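Local coordinates for protein predicted DNA-binding transcriptional regulator (Aliivibrio fischeri ES114, PDB 7DWN) that probably binds promoter-region DNA and regulates transcription as a tetrameric member of the LysR family, at residues Glu9-Ser21 against Glu48-Thr60. Numbering follows the deposited sequence.
Sequences EDFLVLAKVKNFS and ELVDRKSKPIELT
Phe11 and Phe20, from the first helix and the start of the second, meet the inner side of the two-stranded wing (50-51 with 58-59) of a winged helix-turn-helix domain, the DNA-binding module of LysR-type regulators. Phe11 has CG anti to its own N (chi1 -179°), beside the carbonyl carbon, and the ring reaches between Leu49 and Leu59: CZ lies 3.5 Å from Leu59 CD2, CE1 lies 3.6 Å from Leu49 CB, and Leu49 CD1 sits over one ring face near the rim. Val50 divides its branches between the two aromatics, CG2 touching Phe11 and Leu14 CD2, and CG1 meeting Phe20 CE1 at 3.8 Å near the ring plane. Ile57 CG1 also reaches the edge of Phe20, 3.9 Å from CD1, while Leu14 CD1 lies over one face of that ring, toward its rim. Arg52 passes obliquely by Phe20, with NE 3.7 Å from CZ and its guanidinium turned 40° from the ring; a salt bridge to Glu42 of helix 31-45 anchors its far end.

The hydrogen bond between the segments comes from the turn between the helices, where Lys18, the first residue to leave the helix, has positive phi. Its carbonyl O accepts from Ile57 N at 3.0 Å (N-H...O 156°), tying the turn to the loop that leads into strand 58-59. Next to it, Asn19 N-caps the second helix: OD1 takes a weak bond from Ser21 N, one from Gln22 N and, in the carbonyl plane, another from Ser21 OG at 2.8 Å.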
loop_
_atom_site.group_PDB
_atom_site.type_symbol
_atom_site.label_atom_id
_atom_site.label_comp_id
_atom_site.label_asym_id
_atom_site.label_seq_id
_atom_site.Cartn_x
_atom_site.Cartn_y
_atom_site.Cartn_z
ATOM N N GLU A 9 -14.485 21.264 -8.644
ATOM C CA GLU A 9 -15.355 21.435 -7.481
ATOM C C GLU A 9 -16.780 21.801 -7.893
ATOM O O GLU A 9 -17.751 21.317 -7.288
ATOM C CB GLU A 9 -14.774 22.482 -6.531
ATOM C CG GLU A 9 -13.811 21.897 -5.501
ATOM C CD GLU A 9 -14.474 20.879 -4.581
ATOM O OE1 GLU A 9 -15.705 20.958 -4.383
ATOM O OE2 GLU A 9 -13.762 19.998 -4.054
ATOM N N ASP A 10 -16.925 22.656 -8.912
ATOM C CA ASP A 10 -18.240 22.951 -9.475
ATOM C C ASP A 10 -18.983 21.667 -9.817
ATOM O O ASP A 10 -20.143 21.477 -9.428
ATOM C CB ASP A 10 -18.099 23.818 -10.732
ATOM C CG ASP A 10 -17.508 25.185 -10.446
ATOM O OD1 ASP A 10 -17.660 25.681 -9.311
ATOM O OD2 ASP A 10 -16.887 25.766 -11.361
ATOM N N PHE A 11 -18.315 20.769 -10.544
ATOM C CA PHE A 11 -18.959 19.547 -11.004
ATOM C C PHE A 11 -19.286 18.613 -9.845
ATOM O O PHE A 11 -20.334 17.960 -9.854
ATOM C CB PHE A 11 -18.077 18.839 -12.027
ATOM C CG PHE A 11 -18.684 17.588 -12.576
ATOM C CD1 PHE A 11 -19.733 17.654 -13.478
ATOM C CD2 PHE A 11 -18.216 16.346 -12.186
ATOM C CE1 PHE A 11 -20.301 16.502 -13.985
ATOM C CE2 PHE A 11 -18.779 15.189 -12.689
ATOM C CZ PHE A 11 -19.823 15.267 -13.591
ATOM N N LEU A 12 -18.410 18.532 -8.838
ATOM C CA LEU A 12 -18.711 17.684 -7.686
ATOM C C LEU A 12 -19.956 18.177 -6.949
ATOM O O LEU A 12 -20.849 17.386 -6.601
ATOM C CB LEU A 12 -17.508 17.626 -6.741
ATOM C CG LEU A 12 -16.266 16.893 -7.260
ATOM C CD1 LEU A 12 -15.082 17.093 -6.323
ATOM C CD2 LEU A 12 -16.553 15.411 -7.447
ATOM N N VAL A 13 -20.041 19.489 -6.712
ATOM C CA VAL A 13 -21.215 20.039 -6.035
ATOM C C VAL A 13 -22.471 19.806 -6.870
ATOM O O VAL A 13 -23.522 19.410 -6.343
ATOM C CB VAL A 13 -21.006 21.531 -5.723
ATOM C CG1 VAL A 13 -22.294 22.150 -5.214
ATOM C CG2 VAL A 13 -19.890 21.704 -4.701
ATOM N N LEU A 14 -22.379 20.041 -8.183
ATOM C CA LEU A 14 -23.520 19.799 -9.061
ATOM C C LEU A 14 -23.950 18.339 -9.018
ATOM O O LEU A 14 -25.148 18.036 -9.061
ATOM C CB LEU A 14 -23.179 20.214 -10.492
ATOM C CG LEU A 14 -24.264 19.980 -11.544
ATOM C CD1 LEU A 14 -25.465 20.876 -11.282
ATOM C CD2 LEU A 14 -23.712 20.208 -12.942
ATOM N N ALA A 15 -22.988 17.419 -8.928
ATOM C CA ALA A 15 -23.320 16.002 -8.849
ATOM C C ALA A 15 -24.011 15.664 -7.537
ATOM O O ALA A 15 -24.852 14.758 -7.498
ATOM C CB ALA A 15 -22.059 15.157 -9.020
ATOM N N LYS A 16 -23.672 16.369 -6.455
ATOM C CA LYS A 16 -24.386 16.124 -5.205
ATOM C C LYS A 16 -25.815 16.656 -5.270
ATOM O O LYS A 16 -26.778 15.911 -5.055
ATOM C CB LYS A 16 -23.653 16.735 -4.010
ATOM C CG LYS A 16 -24.309 16.347 -2.684
ATOM C CD LYS A 16 -23.981 17.312 -1.557
ATOM C CE LYS A 16 -24.750 16.940 -0.293
ATOM N NZ LYS A 16 -24.557 17.923 0.809
ATOM N N VAL A 17 -25.980 17.949 -5.561
ATOM C CA VAL A 17 -27.308 18.550 -5.440
ATOM C C VAL A 17 -28.178 18.380 -6.682
ATOM O O VAL A 17 -29.399 18.578 -6.597
ATOM C CB VAL A 17 -27.217 20.047 -5.091
ATOM C CG1 VAL A 17 -26.452 20.240 -3.790
ATOM C CG2 VAL A 17 -26.571 20.816 -6.226
ATOM N N LYS A 18 -27.590 18.030 -7.828
ATOM C CA LYS A 18 -28.333 17.748 -9.061
ATOM C C LYS A 18 -29.221 18.915 -9.488
ATOM O O LYS A 18 -30.276 18.717 -10.095
ATOM C CB LYS A 18 -29.161 16.466 -8.928
ATOM C CG LYS A 18 -28.322 15.215 -8.713
ATOM C CD LYS A 18 -29.177 13.961 -8.644
ATOM C CE LYS A 18 -28.310 12.720 -8.486
ATOM N NZ LYS A 18 -29.113 11.467 -8.410
ATOM N N ASN A 19 -28.803 20.143 -9.181
ATOM C CA ASN A 19 -29.521 21.332 -9.623
ATOM C C ASN A 19 -28.515 22.444 -9.873
ATOM O O ASN A 19 -27.660 22.707 -9.023
ATOM C CB ASN A 19 -30.563 21.778 -8.590
ATOM C CG ASN A 19 -31.433 22.919 -9.095
ATOM O OD1 ASN A 19 -31.056 24.087 -9.006
ATOM N ND2 ASN A 19 -32.603 22.581 -9.630
ATOM N N PHE A 20 -28.632 23.099 -11.031
ATOM C CA PHE A 20 -27.647 24.104 -11.424
ATOM C C PHE A 20 -27.682 25.318 -10.502
ATOM O O PHE A 20 -26.633 25.806 -10.069
ATOM C CB PHE A 20 -27.880 24.523 -12.878
ATOM C CG PHE A 20 -27.105 23.710 -13.878
ATOM C CD1 PHE A 20 -27.528 22.442 -14.242
ATOM C CD2 PHE A 20 -25.949 24.215 -14.453
ATOM C CE1 PHE A 20 -26.816 21.695 -15.160
ATOM C CE2 PHE A 20 -25.232 23.473 -15.372
ATOM C CZ PHE A 20 -25.666 22.211 -15.726
ATOM N N SER A 21 -28.879 25.822 -10.190
ATOM C CA SER A 21 -28.974 27.042 -9.390
ATOM C C SER A 21 -28.516 26.804 -7.958
ATOM O O SER A 21 -27.809 27.638 -7.378
ATOM C CB SER A 21 -30.406 27.581 -9.413
ATOM O OG SER A 21 -31.245 26.852 -8.534
ATOM N N GLU A 48 -20.235 15.728 -22.969
ATOM C CA GLU A 48 -21.315 16.215 -22.123
ATOM C C GLU A 48 -21.324 15.408 -20.832
ATOM O O GLU A 48 -21.591 14.201 -20.848
ATOM C CB GLU A 48 -22.653 16.098 -22.850
ATOM C CG GLU A 48 -22.646 16.654 -24.263
ATOM C CD GLU A 48 -23.961 16.426 -24.981
ATOM O OE1 GLU A 48 -24.935 17.154 -24.693
ATOM O OE2 GLU A 48 -24.021 15.510 -25.828
ATOM N N LEU A 49 -21.022 16.063 -19.716
ATOM C CA LEU A 49 -20.982 15.396 -18.422
ATOM C C LEU A 49 -22.334 15.372 -17.726
ATOM O O LEU A 49 -22.487 14.657 -16.730
ATOM C CB LEU A 49 -19.957 16.079 -17.509
ATOM C CG LEU A 49 -18.527 16.177 -18.043
ATOM C CD1 LEU A 49 -17.644 16.956 -17.080
ATOM C CD2 LEU A 49 -17.955 14.791 -18.298
ATOM N N VAL A 50 -23.315 16.111 -18.235
ATOM C CA VAL A 50 -24.565 16.349 -17.520
ATOM C C VAL A 50 -25.684 16.525 -18.536
ATOM O O VAL A 50 -25.508 17.184 -19.564
ATOM C CB VAL A 50 -24.436 17.582 -16.596
ATOM C CG1 VAL A 50 -25.755 18.325 -16.482
ATOM C CG2 VAL A 50 -23.930 17.172 -15.222
ATOM N N ASP A 51 -26.837 15.923 -18.247
ATOM C CA ASP A 51 -28.051 16.151 -19.026
ATOM C C ASP A 51 -28.792 17.331 -18.407
ATOM O O ASP A 51 -29.318 17.230 -17.293
ATOM C CB ASP A 51 -28.925 14.900 -19.055
ATOM C CG ASP A 51 -30.112 15.035 -19.996
ATOM O OD1 ASP A 51 -30.225 16.076 -20.678
ATOM O OD2 ASP A 51 -30.935 14.098 -20.055
ATOM N N ARG A 52 -28.834 18.450 -19.130
ATOM C CA ARG A 52 -29.429 19.682 -18.632
ATOM C C ARG A 52 -30.929 19.774 -18.871
ATOM O O ARG A 52 -31.575 20.662 -18.305
ATOM C CB ARG A 52 -28.752 20.894 -19.278
ATOM C CG ARG A 52 -27.285 21.053 -18.939
ATOM C CD ARG A 52 -26.660 22.150 -19.783
ATOM N NE ARG A 52 -25.284 22.429 -19.389
ATOM C CZ ARG A 52 -24.239 21.702 -19.767
ATOM N NH1 ARG A 52 -24.411 20.643 -20.548
ATOM N NH2 ARG A 52 -23.020 22.031 -19.361
ATOM N N LYS A 53 -31.498 18.891 -19.687
ATOM C CA LYS A 53 -32.895 18.984 -20.087
ATOM C C LYS A 53 -33.843 18.249 -19.149
ATOM O O LYS A 53 -35.037 18.153 -19.449
ATOM C CB LYS A 53 -33.066 18.442 -21.509
ATOM C CG LYS A 53 -32.272 19.194 -22.563
ATOM C CD LYS A 53 -32.377 18.520 -23.922
ATOM C CE LYS A 53 -31.217 17.566 -24.167
ATOM N NZ LYS A 53 -31.144 16.455 -23.178
ATOM N N SER A 54 -33.350 17.733 -18.028
ATOM C CA SER A 54 -34.159 16.917 -17.136
ATOM C C SER A 54 -34.060 17.425 -15.706
ATOM O O SER A 54 -32.992 17.856 -15.262
ATOM C CB SER A 54 -33.721 15.448 -17.192
ATOM O OG SER A 54 -32.403 15.284 -16.697
ATOM N N LYS A 55 -35.180 17.365 -14.992
ATOM C CA LYS A 55 -35.231 17.665 -13.567
ATOM C C LYS A 55 -35.613 16.394 -12.824
ATOM O O LYS A 55 -36.684 15.823 -13.097
ATOM C CB LYS A 55 -36.241 18.778 -13.276
ATOM C CG LYS A 55 -35.902 20.103 -13.936
ATOM C CD LYS A 55 -35.088 21.016 -13.028
ATOM C CE LYS A 55 -35.896 21.420 -11.807
ATOM N NZ LYS A 55 -35.369 22.652 -11.156
ATOM N N PRO A 56 -34.791 15.906 -11.883
ATOM C CA PRO A 56 -33.520 16.528 -11.508
ATOM C C PRO A 56 -32.414 16.297 -12.536
ATOM O O PRO A 56 -32.578 15.500 -13.460
ATOM C CB PRO A 56 -33.167 15.848 -10.178
ATOM C CG PRO A 56 -34.399 15.066 -9.781
ATOM C CD PRO A 56 -35.098 14.737 -11.042
ATOM N N ILE A 57 -31.303 17.009 -12.371
ATOM C CA ILE A 57 -30.180 16.889 -13.294
ATOM C C ILE A 57 -29.559 15.506 -13.140
ATOM O O ILE A 57 -29.141 15.112 -12.042
ATOM C CB ILE A 57 -29.147 17.994 -13.036
ATOM C CG1 ILE A 57 -29.706 19.356 -13.463
ATOM C CG2 ILE A 57 -27.849 17.687 -13.743
ATOM C CD1 ILE A 57 -30.045 19.446 -14.936
ATOM N N GLU A 58 -29.505 14.758 -14.237
ATOM C CA GLU A 58 -28.893 13.438 -14.256
ATOM C C GLU A 58 -27.472 13.520 -14.800
ATOM O O GLU A 58 -27.137 14.409 -15.588
ATOM C CB GLU A 58 -29.716 12.466 -15.105
ATOM C CG GLU A 58 -31.085 12.139 -14.534
ATOM C CD GLU A 58 -31.866 11.188 -15.415
ATOM O OE1 GLU A 58 -31.426 10.944 -16.559
ATOM O OE2 GLU A 58 -32.917 10.685 -14.964
ATOM N N LEU A 59 -26.637 12.581 -14.365
ATOM C CA LEU A 59 -25.263 12.487 -14.838
ATOM C C LEU A 59 -25.191 11.554 -16.039
ATOM O O LEU A 59 -25.735 10.446 -16.008
ATOM C CB LEU A 59 -24.336 11.983 -13.731
ATOM C CG LEU A 59 -23.889 12.992 -12.673
ATOM C CD1 LEU A 59 -22.986 12.326 -11.646
ATOM C CD2 LEU A 59 -23.180 14.160 -13.329
ATOM N N THR A 60 -24.526 12.011 -17.095
ATOM C CA THR A 60 -24.204 11.140 -18.206
ATOM C C THR A 60 -23.177 10.101 -17.753
ATOM O O THR A 60 -22.546 10.260 -16.705
ATOM C CB THR A 60 -23.657 11.956 -19.375
ATOM O OG1 THR A 60 -22.339 12.422 -19.058
ATOM C CG2 THR A 60 -24.555 13.154 -19.653
#